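Local coordinates for protein DNA-entry nuclease inhibitor (Bacillus subtilis subsp. subtilis, PDB 4MQD) that inhibits the DNA-entry nuclease of competent cells and forms with it a complex that governs the binding and entry of donor DNA, at residues Q11-S16 with A60-R65; Y17-V22 with A49-A54; F23-T28 with G89-S94; K78-F83 with Q110-T115. All blocks are in the same frame, centred on the assembly; numbering follows the deposited sequence.

Contact 1: residues Q11-S16 with A60-R65; sequences QELSIS and AFILFR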
loop_
_atom_site.group_PDB
_atom_site.type_symbol
_atom_site.label_atom_id
_atom_site.label_comp_id
_atom_site.label_asym_id
_atom_site.label_seq_id
_atom_site.Cartn_x
_atom_site.Cartn_y
_atom_site.Cartn_z
ATOM N N GLN A 11 3.473 13.435 -12.037
ATOM C CA GLN A 11 3.947 13.883 -13.344
ATOM C C GLN A 11 3.561 12.882 -14.420
ATOM O O GLN A 11 3.965 11.720 -14.368
ATOM C CB GLN A 11 5.467 14.052 -13.327
ATOM C CG GLN A 11 5.958 15.227 -12.494
ATOM C CD GLN A 11 5.559 16.573 -13.071
ATOM O OE1 GLN A 11 5.351 16.711 -14.276
ATOM N NE2 GLN A 11 5.449 17.574 -12.208
ATOM N N GLU A 12 2.782 13.343 -15.394
ATOM C CA GLU A 12 2.395 12.514 -16.527
ATOM C C GLU A 12 3.612 12.264 -17.417
ATOM O O GLU A 12 4.443 13.152 -17.607
ATOM C CB GLU A 12 1.268 13.182 -17.321
ATOM C CG GLU A 12 0.582 12.262 -18.323
ATOM C CD GLU A 12 -0.729 12.828 -18.848
ATOM O OE1 GLU A 12 -0.958 14.050 -18.712
ATOM O OE2 GLU A 12 -1.533 12.045 -19.402
ATOM N N LEU A 13 3.718 11.050 -17.943
ATOM C CA LEU A 13 4.864 10.652 -18.754
ATOM C C LEU A 13 4.444 9.586 -19.759
ATOM O O LEU A 13 3.814 8.594 -19.387
ATOM C CB LEU A 13 5.978 10.107 -17.855
ATOM C CG LEU A 13 7.368 9.943 -18.476
ATOM C CD1 LEU A 13 8.013 11.298 -18.724
ATOM C CD2 LEU A 13 8.260 9.088 -17.585
ATOM N N SER A 14 4.784 9.799 -21.029
ATOM C CA SER A 14 4.516 8.808 -22.070
ATOM C C SER A 14 5.607 7.744 -22.060
ATOM O O SER A 14 6.765 8.037 -22.352
ATOM C CB SER A 14 4.442 9.470 -23.446
ATOM O OG SER A 14 3.312 10.319 -23.535
ATOM N N ILE A 15 5.232 6.515 -21.714
ATOM C CA ILE A 15 6.176 5.400 -21.672
ATOM C C ILE A 15 6.338 4.795 -23.062
ATOM O O ILE A 15 5.353 4.489 -23.732
ATOM C CB ILE A 15 5.710 4.284 -20.710
ATOM C CG1 ILE A 15 5.473 4.839 -19.297
ATOM C CG2 ILE A 15 6.713 3.131 -20.691
ATOM C CD1 ILE A 15 6.646 5.593 -18.710
ATOM N N SER A 16 7.587 4.625 -23.483
ATOM C CA SER A 16 7.906 3.905 -24.709
ATOM C C SER A 16 8.861 2.764 -24.392
ATOM O O SER A 16 9.658 2.849 -23.455
ATOM C CB SER A 16 8.530 4.841 -25.741
ATOM O OG SER A 16 7.567 5.737 -26.259
ATOM N N ALA A 60 1.547 7.362 -18.411
ATOM C CA ALA A 60 1.612 6.946 -17.015
ATOM C C ALA A 60 1.903 8.139 -16.115
ATOM O O ALA A 60 2.296 9.206 -16.591
ATOM C CB ALA A 60 2.684 5.885 -16.839
ATOM N N PHE A 61 1.703 7.950 -14.813
ATOM C CA PHE A 61 2.029 8.967 -13.820
ATOM C C PHE A 61 3.210 8.511 -12.971
ATOM O O PHE A 61 3.249 7.366 -12.518
ATOM C CB PHE A 61 0.821 9.262 -12.926
ATOM C CG PHE A 61 -0.240 10.085 -13.599
ATOM C CD1 PHE A 61 -0.119 11.467 -13.675
ATOM C CD2 PHE A 61 -1.355 9.480 -14.160
ATOM C CE1 PHE A 61 -1.092 12.231 -14.297
ATOM C CE2 PHE A 61 -2.334 10.240 -14.783
ATOM C CZ PHE A 61 -2.202 11.617 -14.851
ATOM N N ILE A 62 4.171 9.411 -12.776
ATOM C CA ILE A 62 5.314 9.171 -11.904
ATOM C C ILE A 62 5.095 9.924 -10.597
ATOM O O ILE A 62 4.965 11.147 -10.605
ATOM C CB ILE A 62 6.630 9.668 -12.546
ATOM C CG1 ILE A 62 6.845 9.026 -13.927
ATOM C CG2 ILE A 62 7.814 9.407 -11.622
ATOM C CD1 ILE A 62 7.007 7.519 -13.913
ATOM N N LEU A 63 5.043 9.192 -9.486
ATOM C CA LEU A 63 4.955 9.788 -8.149
ATOM C C LEU A 63 6.293 9.637 -7.444
ATOM O O LEU A 63 6.618 8.557 -6.944
ATOM C CB LEU A 63 3.858 9.119 -7.314
ATOM C CG LEU A 63 2.460 9.727 -7.416
ATOM C CD1 LEU A 63 1.986 9.747 -8.861
ATOM C CD2 LEU A 63 1.487 8.961 -6.530
ATOM N N PHE A 64 7.071 10.713 -7.409
ATOM C CA PHE A 64 8.369 10.680 -6.746
ATOM C C PHE A 64 8.232 11.130 -5.298
ATOM O O PHE A 64 7.518 12.093 -5.008
ATOM C CB PHE A 64 9.386 11.552 -7.477
ATOM C CG PHE A 64 10.806 11.249 -7.099
ATOM C CD1 PHE A 64 11.463 10.161 -7.652
ATOM C CD2 PHE A 64 11.477 12.035 -6.172
ATOM C CE1 PHE A 64 12.767 9.867 -7.296
ATOM C CE2 PHE A 64 12.783 11.748 -5.814
ATOM C CZ PHE A 64 13.428 10.662 -6.376
ATOM N N ARG A 65 8.914 10.426 -4.398
ATOM C CA ARG A 65 8.885 10.732 -2.968
ATOM C C ARG A 65 10.272 10.624 -2.350
ATOM O O ARG A 65 11.106 9.842 -2.810
ATOM C CB ARG A 65 7.955 9.767 -2.237
ATOM C CG ARG A 65 6.502 9.841 -2.665
ATOM C CD ARG A 65 5.685 8.775 -1.962
ATOM N NE ARG A 65 4.303 8.767 -2.421
ATOM C CZ ARG A 65 3.375 7.903 -2.014
ATOM N NH1 ARG A 65 3.669 6.955 -1.130
ATOM N NH2 ARG A 65 2.142 7.989 -2.501
#

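Contact 2: residues Y17-V22 with A49-A54; sequences YHQFTV and AISFEA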
loop_
_atom_site.group_PDB
_atom_site.type_symbol
_atom_site.label_atom_id
_atom_site.label_comp_id
_atom_site.label_asym_id
_atom_site.label_seq_id
_atom_site.Cartn_x
_atom_site.Cartn_y
_atom_site.Cartn_z
ATOM N N TYR A 17 8.761 1.692 -25.174
ATOM C CA TYR A 17 9.632 0.528 -25.033
ATOM C C TYR A 17 9.654 -0.041 -23.608
ATOM O O TYR A 17 10.693 -0.497 -23.125
ATOM C CB TYR A 17 11.044 0.871 -25.518
ATOM C CG TYR A 17 11.061 1.423 -26.927
ATOM C CD1 TYR A 17 10.953 0.579 -28.025
ATOM C CD2 TYR A 17 11.164 2.791 -27.161
ATOM C CE1 TYR A 17 10.960 1.079 -29.316
ATOM C CE2 TYR A 17 11.174 3.301 -28.449
ATOM C CZ TYR A 17 11.072 2.441 -29.524
ATOM O OH TYR A 17 11.081 2.938 -30.806
ATOM N N HIS A 18 8.494 -0.007 -22.953
ATOM C CA HIS A 18 8.291 -0.630 -21.644
ATOM C C HIS A 18 9.352 -0.269 -20.603
ATOM O O HIS A 18 9.798 -1.132 -19.843
ATOM C CB HIS A 18 8.215 -2.151 -21.805
ATOM C CG HIS A 18 7.151 -2.599 -22.755
ATOM N ND1 HIS A 18 7.373 -2.735 -24.108
ATOM C CD2 HIS A 18 5.854 -2.927 -22.550
ATOM C CE1 HIS A 18 6.259 -3.136 -24.695
ATOM N NE2 HIS A 18 5.323 -3.259 -23.772
ATOM N N GLN A 19 9.748 1.001 -20.564
ATOM C CA GLN A 19 10.760 1.443 -19.609
ATOM C C GLN A 19 10.745 2.949 -19.358
ATOM O O GLN A 19 10.253 3.732 -20.175
ATOM C CB GLN A 19 12.158 1.019 -20.079
ATOM C CG GLN A 19 12.756 1.894 -21.174
ATOM C CD GLN A 19 13.973 1.266 -21.829
ATOM O OE1 GLN A 19 15.114 1.548 -21.452
ATOM N NE2 GLN A 19 13.735 0.396 -22.808
ATOM N N PHE A 20 11.281 3.329 -18.202
ATOM C CA PHE A 20 11.663 4.707 -17.917
ATOM C C PHE A 20 12.923 4.656 -17.059
ATOM O O PHE A 20 13.185 3.649 -16.397
ATOM C CB PHE A 20 10.537 5.476 -17.215
ATOM C CG PHE A 20 10.116 4.882 -15.902
ATOM C CD1 PHE A 20 10.742 5.261 -14.721
ATOM C CD2 PHE A 20 9.085 3.956 -15.843
ATOM C CE1 PHE A 20 10.352 4.719 -13.507
ATOM C CE2 PHE A 20 8.691 3.411 -14.632
ATOM C CZ PHE A 20 9.325 3.793 -13.463
ATOM N N THR A 21 13.694 5.737 -17.072
ATOM C CA THR A 21 15.031 5.719 -16.494
ATOM C C THR A 21 15.270 6.881 -15.543
ATOM O O THR A 21 14.975 8.030 -15.867
ATOM C CB THR A 21 16.097 5.737 -17.607
ATOM O OG1 THR A 21 15.894 4.610 -18.469
ATOM C CG2 THR A 21 17.509 5.682 -17.026
ATOM N N VAL A 22 15.804 6.554 -14.368
ATOM C CA VAL A 22 16.216 7.541 -13.379
ATOM C C VAL A 22 17.720 7.732 -13.521
ATOM O O VAL A 22 18.472 6.758 -13.453
ATOM C CB VAL A 22 15.897 7.065 -11.947
ATOM C CG1 VAL A 22 16.280 8.128 -10.923
ATOM C CG2 VAL A 22 14.423 6.687 -11.828
ATOM N N ALA A 49 22.767 5.335 -13.298
ATOM C CA ALA A 49 21.402 5.340 -13.829
ATOM C C ALA A 49 20.714 4.000 -13.600
ATOM O O ALA A 49 21.350 2.948 -13.665
ATOM C CB ALA A 49 21.417 5.676 -15.311
ATOM N N ILE A 50 19.412 4.057 -13.322
ATOM C CA ILE A 50 18.585 2.865 -13.170
ATOM C C ILE A 50 17.371 2.989 -14.079
ATOM O O ILE A 50 16.633 3.971 -13.999
ATOM C CB ILE A 50 18.086 2.687 -11.718
ATOM C CG1 ILE A 50 19.261 2.636 -10.736
ATOM C CG2 ILE A 50 17.236 1.424 -11.599
ATOM C CD1 ILE A 50 18.859 2.860 -9.292
ATOM N N SER A 51 17.172 2.000 -14.947
ATOM C CA SER A 51 15.958 1.921 -15.750
ATOM C C SER A 51 15.016 0.923 -15.109
ATOM O O SER A 51 15.427 -0.177 -14.742
ATOM C CB SER A 51 16.264 1.497 -17.184
ATOM O OG SER A 51 17.185 2.386 -17.791
ATOM N N PHE A 52 13.756 1.319 -14.966
ATOM C CA PHE A 52 12.735 0.449 -14.406
ATOM C C PHE A 52 11.827 -0.051 -15.520
ATOM O O PHE A 52 11.501 0.691 -16.446
ATOM C CB PHE A 52 11.923 1.189 -13.343
ATOM C CG PHE A 52 12.699 1.490 -12.093
ATOM C CD1 PHE A 52 12.964 0.486 -11.170
ATOM C CD2 PHE A 52 13.171 2.771 -11.839
ATOM C CE1 PHE A 52 13.682 0.754 -10.017
ATOM C CE2 PHE A 52 13.891 3.046 -10.687
ATOM C CZ PHE A 52 14.147 2.035 -9.775
ATOM N N GLU A 53 11.433 -1.317 -15.428
ATOM C CA GLU A 53 10.520 -1.909 -16.390
ATOM C C GLU A 53 9.106 -1.398 -16.142
ATOM O O GLU A 53 8.660 -1.310 -14.998
ATOM C CB GLU A 53 10.534 -3.430 -16.261
ATOM C CG GLU A 53 9.754 -4.153 -17.350
ATOM C CD GLU A 53 9.239 -5.513 -16.916
ATOM O OE1 GLU A 53 9.188 -5.785 -15.695
ATOM O OE2 GLU A 53 8.871 -6.308 -17.805
ATOM N N ALA A 54 8.411 -1.067 -17.225
ATOM C CA ALA A 54 7.013 -0.664 -17.165
ATOM C C ALA A 54 6.169 -1.740 -17.829
ATOM O O ALA A 54 6.640 -2.437 -18.729
ATOM C CB ALA A 54 6.817 0.672 -17.865
#

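Contact 3: residues F23-T28 with G89-S94; sequences FQKDST and GIHIES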
loop_
_atom_site.group_PDB
_atom_site.type_symbol
_atom_site.label_atom_id
_atom_site.label_comp_id
_atom_site.label_asym_id
_atom_site.label_seq_id
_atom_site.Cartn_x
_atom_site.Cartn_y
_atom_site.Cartn_z
ATOM N N PHE A 23 18.159 8.973 -13.723
ATOM C CA PHE A 23 19.579 9.247 -13.967
ATOM C C PHE A 23 20.052 10.591 -13.417
ATOM O O PHE A 23 19.250 11.427 -12.993
ATOM C CB PHE A 23 19.896 9.130 -15.465
ATOM C CG PHE A 23 19.067 10.027 -16.344
ATOM C CD1 PHE A 23 17.762 9.686 -16.676
ATOM C CD2 PHE A 23 19.603 11.193 -16.872
ATOM C CE1 PHE A 23 17.002 10.500 -17.499
ATOM C CE2 PHE A 23 18.849 12.011 -17.696
ATOM C CZ PHE A 23 17.546 11.664 -18.011
ATOM N N GLN A 24 21.369 10.778 -13.428
ATOM C CA GLN A 24 22.000 11.957 -12.840
ATOM C C GLN A 24 21.672 13.215 -13.639
ATOM O O GLN A 24 21.394 13.142 -14.836
ATOM C CB GLN A 24 23.522 11.777 -12.761
ATOM C CG GLN A 24 23.993 10.511 -12.049
ATOM C CD GLN A 24 23.421 10.354 -10.650
ATOM O OE1 GLN A 24 23.365 11.312 -9.878
ATOM N NE2 GLN A 24 23.004 9.137 -10.313
ATOM N N LYS A 25 21.717 14.360 -12.962
ATOM C CA LYS A 25 21.367 15.657 -13.558
ATOM C C LYS A 25 22.076 15.915 -14.891
ATOM O O LYS A 25 21.453 16.384 -15.846
ATOM C CB LYS A 25 21.696 16.799 -12.586
ATOM C CG LYS A 25 21.126 18.154 -12.994
ATOM C CD LYS A 25 22.035 19.313 -12.604
ATOM C CE LYS A 25 21.987 19.610 -11.113
ATOM N NZ LYS A 25 20.699 20.227 -10.689
ATOM N N ASP A 26 23.372 15.615 -14.945
ATOM C CA ASP A 26 24.189 15.909 -16.122
ATOM C C ASP A 26 24.794 14.636 -16.710
ATOM O O ASP A 26 26.014 14.478 -16.761
ATOM C CB ASP A 26 25.284 16.915 -15.758
ATOM C CG ASP A 26 24.719 18.219 -15.213
ATOM O OD1 ASP A 26 23.729 18.727 -15.781
ATOM O OD2 ASP A 26 25.266 18.735 -14.215
ATOM N N SER A 27 23.924 13.733 -17.155
ATOM C CA SER A 27 24.345 12.497 -17.809
ATOM C C SER A 27 23.322 12.069 -18.858
ATOM O O SER A 27 22.142 12.415 -18.762
ATOM C CB SER A 27 24.548 11.381 -16.779
ATOM O OG SER A 27 23.321 10.995 -16.182
ATOM N N THR A 28 23.785 11.319 -19.853
ATOM C CA THR A 28 22.926 10.820 -20.923
ATOM C C THR A 28 22.924 9.289 -20.886
ATOM O O THR A 28 23.843 8.652 -21.400
ATOM C CB THR A 28 23.408 11.324 -22.298
ATOM O OG1 THR A 28 23.428 12.757 -22.300
ATOM C CG2 THR A 28 22.489 10.834 -23.414
ATOM N N GLY A 89 20.371 16.772 -7.695
ATOM C CA GLY A 89 19.329 16.716 -8.725
ATOM C C GLY A 89 19.373 15.446 -9.561
ATOM O O GLY A 89 20.445 14.891 -9.806
ATOM N N ILE A 90 18.200 14.989 -9.996
ATOM C CA ILE A 90 18.081 13.832 -10.885
ATOM C C ILE A 90 17.044 14.092 -11.973
ATOM O O ILE A 90 16.278 15.051 -11.890
ATOM C CB ILE A 90 17.669 12.556 -10.122
ATOM C CG1 ILE A 90 16.331 12.760 -9.402
ATOM C CG2 ILE A 90 18.751 12.157 -9.132
ATOM C CD1 ILE A 90 15.676 11.473 -8.953
ATOM N N HIS A 91 17.027 13.229 -12.985
ATOM C CA HIS A 91 15.994 13.258 -14.017
ATOM C C HIS A 91 15.291 11.913 -14.106
ATOM O O HIS A 91 15.854 10.882 -13.742
ATOM C CB HIS A 91 16.590 13.581 -15.387
ATOM C CG HIS A 91 17.205 14.942 -15.480
ATOM N ND1 HIS A 91 16.492 16.099 -15.259
ATOM C CD2 HIS A 91 18.464 15.328 -15.794
ATOM C CE1 HIS A 91 17.289 17.142 -15.419
ATOM N NE2 HIS A 91 18.490 16.700 -15.745
ATOM N N ILE A 92 14.053 11.940 -14.587
ATOM C CA ILE A 92 13.330 10.728 -14.954
ATOM C C ILE A 92 12.776 10.935 -16.356
ATOM O O ILE A 92 12.234 11.998 -16.664
ATOM C CB ILE A 92 12.191 10.402 -13.968
ATOM C CG1 ILE A 92 12.759 10.228 -12.553
ATOM C CG2 ILE A 92 11.445 9.152 -14.421
ATOM C CD1 ILE A 92 11.735 9.852 -11.502
ATOM N N GLU A 93 12.927 9.924 -17.206
ATOM C CA GLU A 93 12.570 10.055 -18.611
ATOM C C GLU A 93 12.424 8.693 -19.284
ATOM O O GLU A 93 13.131 7.742 -18.946
ATOM C CB GLU A 93 13.642 10.878 -19.342
ATOM C CG GLU A 93 13.224 11.365 -20.721
ATOM C CD GLU A 93 14.283 12.207 -21.410
ATOM O OE1 GLU A 93 15.198 12.718 -20.728
ATOM O OE2 GLU A 93 14.195 12.359 -22.646
ATOM N N SER A 94 11.485 8.607 -20.222
ATOM C CA SER A 94 11.370 7.457 -21.110
ATOM C C SER A 94 11.866 7.891 -22.485
ATOM O O SER A 94 12.269 9.037 -22.669
ATOM C CB SER A 94 9.922 6.967 -21.183
ATOM O OG SER A 94 9.837 5.731 -21.871
#

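Contact 4: residues K78-F83 with Q110-T115; sequences KVTVPF and QLTCWT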
loop_
_atom_site.group_PDB
_atom_site.type_symbol
_atom_site.label_atom_id
_atom_site.label_comp_id
_atom_site.label_asym_id
_atom_site.label_seq_id
_atom_site.Cartn_x
_atom_site.Cartn_y
_atom_site.Cartn_z
ATOM N N LYS A 78 7.358 -4.671 -6.866
ATOM C CA LYS A 78 8.162 -3.830 -5.987
ATOM C C LYS A 78 9.631 -4.115 -6.262
ATOM O O LYS A 78 10.069 -5.263 -6.193
ATOM C CB LYS A 78 7.841 -4.114 -4.519
ATOM C CG LYS A 78 8.623 -3.256 -3.537
ATOM C CD LYS A 78 8.255 -3.576 -2.098
ATOM C CE LYS A 78 9.073 -2.744 -1.124
ATOM N NZ LYS A 78 8.693 -3.001 0.293
ATOM N N VAL A 79 10.384 -3.067 -6.580
ATOM C CA VAL A 79 11.809 -3.187 -6.851
ATOM C C VAL A 79 12.551 -2.170 -5.998
ATOM O O VAL A 79 12.239 -0.984 -6.050
ATOM C CB VAL A 79 12.118 -2.925 -8.337
ATOM C CG1 VAL A 79 13.545 -3.336 -8.661
ATOM C CG2 VAL A 79 11.133 -3.672 -9.227
ATOM N N THR A 80 13.522 -2.638 -5.217
ATOM C CA THR A 80 14.348 -1.768 -4.383
ATOM C C THR A 80 15.813 -1.888 -4.799
ATOM O O THR A 80 16.377 -2.980 -4.790
ATOM C CB THR A 80 14.199 -2.111 -2.888
ATOM O OG1 THR A 80 12.828 -1.953 -2.500
ATOM C CG2 THR A 80 15.075 -1.203 -2.027
ATOM N N VAL A 81 16.419 -0.755 -5.150
ATOM C CA VAL A 81 17.769 -0.721 -5.713
ATOM C C VAL A 81 18.607 0.375 -5.051
ATOM O O VAL A 81 18.107 1.478 -4.816
ATOM C CB VAL A 81 17.717 -0.456 -7.235
ATOM C CG1 VAL A 81 19.117 -0.443 -7.839
ATOM C CG2 VAL A 81 16.843 -1.494 -7.925
ATOM N N PRO A 82 19.881 0.077 -4.735
ATOM C CA PRO A 82 20.796 1.133 -4.297
ATOM C C PRO A 82 21.017 2.183 -5.383
ATOM O O PRO A 82 21.135 1.836 -6.558
ATOM C CB PRO A 82 22.098 0.379 -4.012
ATOM C CG PRO A 82 21.670 -1.010 -3.698
ATOM C CD PRO A 82 20.471 -1.265 -4.561
ATOM N N PHE A 83 21.074 3.451 -4.990
ATOM C CA PHE A 83 21.215 4.540 -5.951
ATOM C C PHE A 83 21.978 5.713 -5.349
ATOM O O PHE A 83 21.590 6.250 -4.313
ATOM C CB PHE A 83 19.836 4.999 -6.424
ATOM C CG PHE A 83 19.881 6.044 -7.503
ATOM C CD1 PHE A 83 20.455 5.763 -8.736
ATOM C CD2 PHE A 83 19.341 7.304 -7.291
ATOM C CE1 PHE A 83 20.495 6.720 -9.734
ATOM C CE2 PHE A 83 19.378 8.266 -8.286
ATOM C CZ PHE A 83 19.956 7.975 -9.510
ATOM N N GLN A 110 18.172 4.155 -0.932
ATOM C CA GLN A 110 17.508 2.923 -1.344
ATOM C C GLN A 110 16.286 3.328 -2.156
ATOM O O GLN A 110 15.260 3.734 -1.599
ATOM C CB GLN A 110 17.099 2.074 -0.138
ATOM C CG GLN A 110 18.253 1.323 0.513
ATOM C CD GLN A 110 18.866 0.265 -0.390
ATOM O OE1 GLN A 110 18.251 -0.188 -1.358
ATOM N NE2 GLN A 110 20.091 -0.136 -0.072
ATOM N N LEU A 111 16.421 3.238 -3.476
ATOM C CA LEU A 111 15.374 3.655 -4.397
ATOM C C LEU A 111 14.406 2.504 -4.639
ATOM O O LEU A 111 14.797 1.461 -5.168
ATOM C CB LEU A 111 15.992 4.111 -5.720
ATOM C CG LEU A 111 15.075 4.878 -6.676
ATOM C CD1 LEU A 111 14.737 6.252 -6.112
ATOM C CD2 LEU A 111 15.725 5.007 -8.046
ATOM N N THR A 112 13.149 2.699 -4.245
ATOM C CA THR A 112 12.110 1.691 -4.431
ATOM C C THR A 112 11.094 2.159 -5.468
ATOM O O THR A 112 10.678 3.316 -5.453
ATOM C CB THR A 112 11.388 1.382 -3.107
ATOM O OG1 THR A 112 12.337 0.892 -2.151
ATOM C CG2 THR A 112 10.296 0.335 -3.309
ATOM N N CYS A 113 10.707 1.255 -6.366
ATOM C CA CYS A 113 9.702 1.541 -7.387
ATOM C C CYS A 113 8.541 0.553 -7.289
ATOM O O CYS A 113 8.730 -0.655 -7.454
ATOM C CB CYS A 113 10.318 1.471 -8.786
ATOM S SG CYS A 113 9.156 1.826 -10.131
ATOM N N TRP A 114 7.347 1.072 -7.013
ATOM C CA TRP A 114 6.134 0.261 -7.000
ATOM C C TRP A 114 5.386 0.448 -8.311
ATOM O O TRP A 114 5.145 1.584 -8.730
ATOM C CB TRP A 114 5.206 0.667 -5.853
ATOM C CG TRP A 114 5.680 0.313 -4.480
ATOM C CD1 TRP A 114 5.417 -0.835 -3.790
ATOM C CD2 TRP A 114 6.464 1.132 -3.610
ATOM N NE1 TRP A 114 6.004 -0.788 -2.548
ATOM C CE2 TRP A 114 6.650 0.411 -2.411
ATOM C CE3 TRP A 114 7.031 2.405 -3.730
ATOM C CZ2 TRP A 114 7.384 0.921 -1.338
ATOM C CZ3 TRP A 114 7.759 2.912 -2.664
ATOM C CH2 TRP A 114 7.930 2.170 -1.484
ATOM N N THR A 115 5.013 -0.660 -8.946
ATOM C CA THR A 115 4.174 -0.626 -10.141
ATOM C C THR A 115 2.707 -0.737 -9.736
ATOM O O THR A 115 2.283 -1.764 -9.202
ATOM C CB THR A 115 4.523 -1.771 -11.111
ATOM O OG1 THR A 115 5.887 -1.642 -11.531
ATOM C CG2 THR A 115 3.616 -1.745 -12.336
#

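Contact 1: residues Q11-S16 with A60-R65
L13 and I62 meet on the inner face of an antiparallel strand pair. The CD2 branch of L13 slants across the CG1 arm of I62, with L13 CD2 and I62 CG1 3.9 Å apart, and CD1 of the isoleucine lies just beyond. A60 sits on the same face. A60 CB lies 3.9 Å from CG1 of I15, which follows the last strand residue. L100 of strand 100-102 lies against L13 and I62, while I130 and I92 add further contacts to I62.

E12 and F61 meet on the other face. F61 CD1 lies 3.9 Å from E12 N, the ring oblique to this backbone, and E12 CB is 4.0 Å from F61 CE1; beyond it the glutamate chain is extended (CG anti to the backbone N, chi1 -167°). L123 touches the ring too.

Two hydrogen-bonded pairs fix the register: Q11 with I62, and L13 with A60. I62 N donates to Q11 O at 2.8 Å and L13 N to A60 O at 2.7 Å.

L13, I15, A60 and I62 are thus the buried aliphatic groups, although Q11, on that same face, is partly exposed. Opposite them a glutamate's hydrocarbon stem meets an aromatic ring, and the backbone bonds carry the polar part.

Contact 2: residues Y17-V22 with A49-A54
F20 has CG between its backbone N and carbonyl carbon (chi1 60°), whereas F52 across from it has CG beside the backbone N (chi1 -69°). These settings bring the F20 ring over the root of F52 in an antiparallel beta ladder, part of one sheet of a two-sheet sandwich. F52 CB lies over a face of the F20 ring, 4.1 Å from its centroid, a CH-pi contact; the two rings meet obliquely, their planes 39° apart. V22 extends the row: V22 CG2 reaches the edge of the F52 ring in plane, at 3.9 Å from F52 CE2. F20, V22, I50 and F52 all point to the core, where, from the facing sheet, C113 meets F20 and F52, L111 meets F52, and V81 and F83 meet I50.

F20 with F52 and V22 with I50 are the hydrogen-bonded pairs, each closed by two backbone bonds. Beyond the strand end, A54 N donates to H18 O almost straight but from well above the carbonyl plane. Y17 and H18 both have positive phi, and the turn they make is tied back by Q19 NE2, which donates to Y17 O.

On the opposite face T21 and S51 are also buried. Their side chains face each other at a non-hydrogen-bonded pair, and their hydroxyls, T21 OG1 and S51 OG, share a hydrogen bond of 2.7 Å.

Contact 3: residues F23-T28 with G89-S94
F23 and H91 form an antiparallel hydrogen-bonded pair, joined by two backbone bonds: F23 N donates to H91 O at 3.0 Å and H91 N to F23 O at 2.9 Å. The ladder runs one pair further, to Q24 with I90, whose side chains diverge; beyond it K25 N makes only a weak bond to G89 O, at 3.4 Å, as segment 23-28 turns away.

The aromatic contact lies on one face of this ladder. F23 CG stands between the backbone N and the carbonyl carbon (chi1 57°), which lays the ring across the neighbouring strand. H91 CB sits over one face of the F23 ring, 3.7 Å from the centroid, as a CH-pi contact. The imidazole is oblique to the phenyl ring, with the planes at 48°. E93 CB approaches the phenyl edge in plane, and E93 OE1 is 3.7 Å from F23 CZ; that carboxylate forms a salt bridge with R99.

Among the side-chain polar contacts, H91 NE2 donates to K25 O at 3.0 Å, weakly since the bond is bent to 121°, although the oxygen lies in the ring plane. H91 ND1 is hydrogen-bonded to L100 O on strand 100-102. K25 curls back, its NZ bonded to N88 O.

With carbonyl oxygens at both ring nitrogens, H91 links the departing K25 backbone to the next strand, which could favour a proton on both nitrogens, though the weak NE2 bond makes this tentative.

Contact 4: residues K78-F83 with Q110-T115
The indole of W114 has the K78 chain of the partner strand beside it, pointing the same way and approaching the ring obliquely. With CG anti to the backbone N (chi1 -179°) and the rest of the chain extended, K78 lays CG, CD and CE along the indole; the nearest pair is K78 CD and W114 NE1, at 3.6 Å. Over one indole face lies T112 CG2, 3.4 Å above the W114 plane and toward the rim, and Y75 meets the indole edge-to-face. At the other end the Q110 chain, bent at chi2 (-65°), carries its amide toward segment 78-83, bringing Q110 OE1 to 3.4 Å from T80 CG2, while its NE2 lies near the P82 ring.

Between these groups T80 and T112 face each other at a non-hydrogen-bonded pair. Both hydroxyls lie beside their own backbone N (chi1 -60° in each), and T80 OG1 and T112 OG1 share a hydrogen bond of 2.9 Å. The backbones are laced at V79 with C113 and V81 with L111, two bonds each; C113 N donates to V79 O at 2.7 Å. V79, V81, L111 and C113 point to the opposite, buried face, where F83 CB also rests on L111 CB at 4.0 Å.

Strand 77-85 is outermost in its five-stranded sheet, and strand 107-116 joins it to strand 127-134. From the facing sheet, I50 of strand 49-53 packs on V81 and F83, F52 on L111 and C113, and F20 of strand 19-24 on C113.

In the fold
The four contacts are antiparallel strand pairings in the two sheets of a beta sandwich. Contacts 1 and 4 belong to the mixed sheet, about 15 Å apart between centres and on opposite sides of the chain's centre, at the two outermost strands of that sheet, 6-14 and 77-85. Contacts 2 and 3 lie about 12 Å apart in the antiparallel sheet and share strand 19-24, which contact 2 bonds to strand 49-53 and contact 3 to strand 90-93. Along the chain, contact 2 falls within the span of contact 1, contact 3 crosses both and also contact 4, and contact 4 opens after contact 2 closes. Sequence-distant strands are thereby interleaved, and side chains from both sheets build one core.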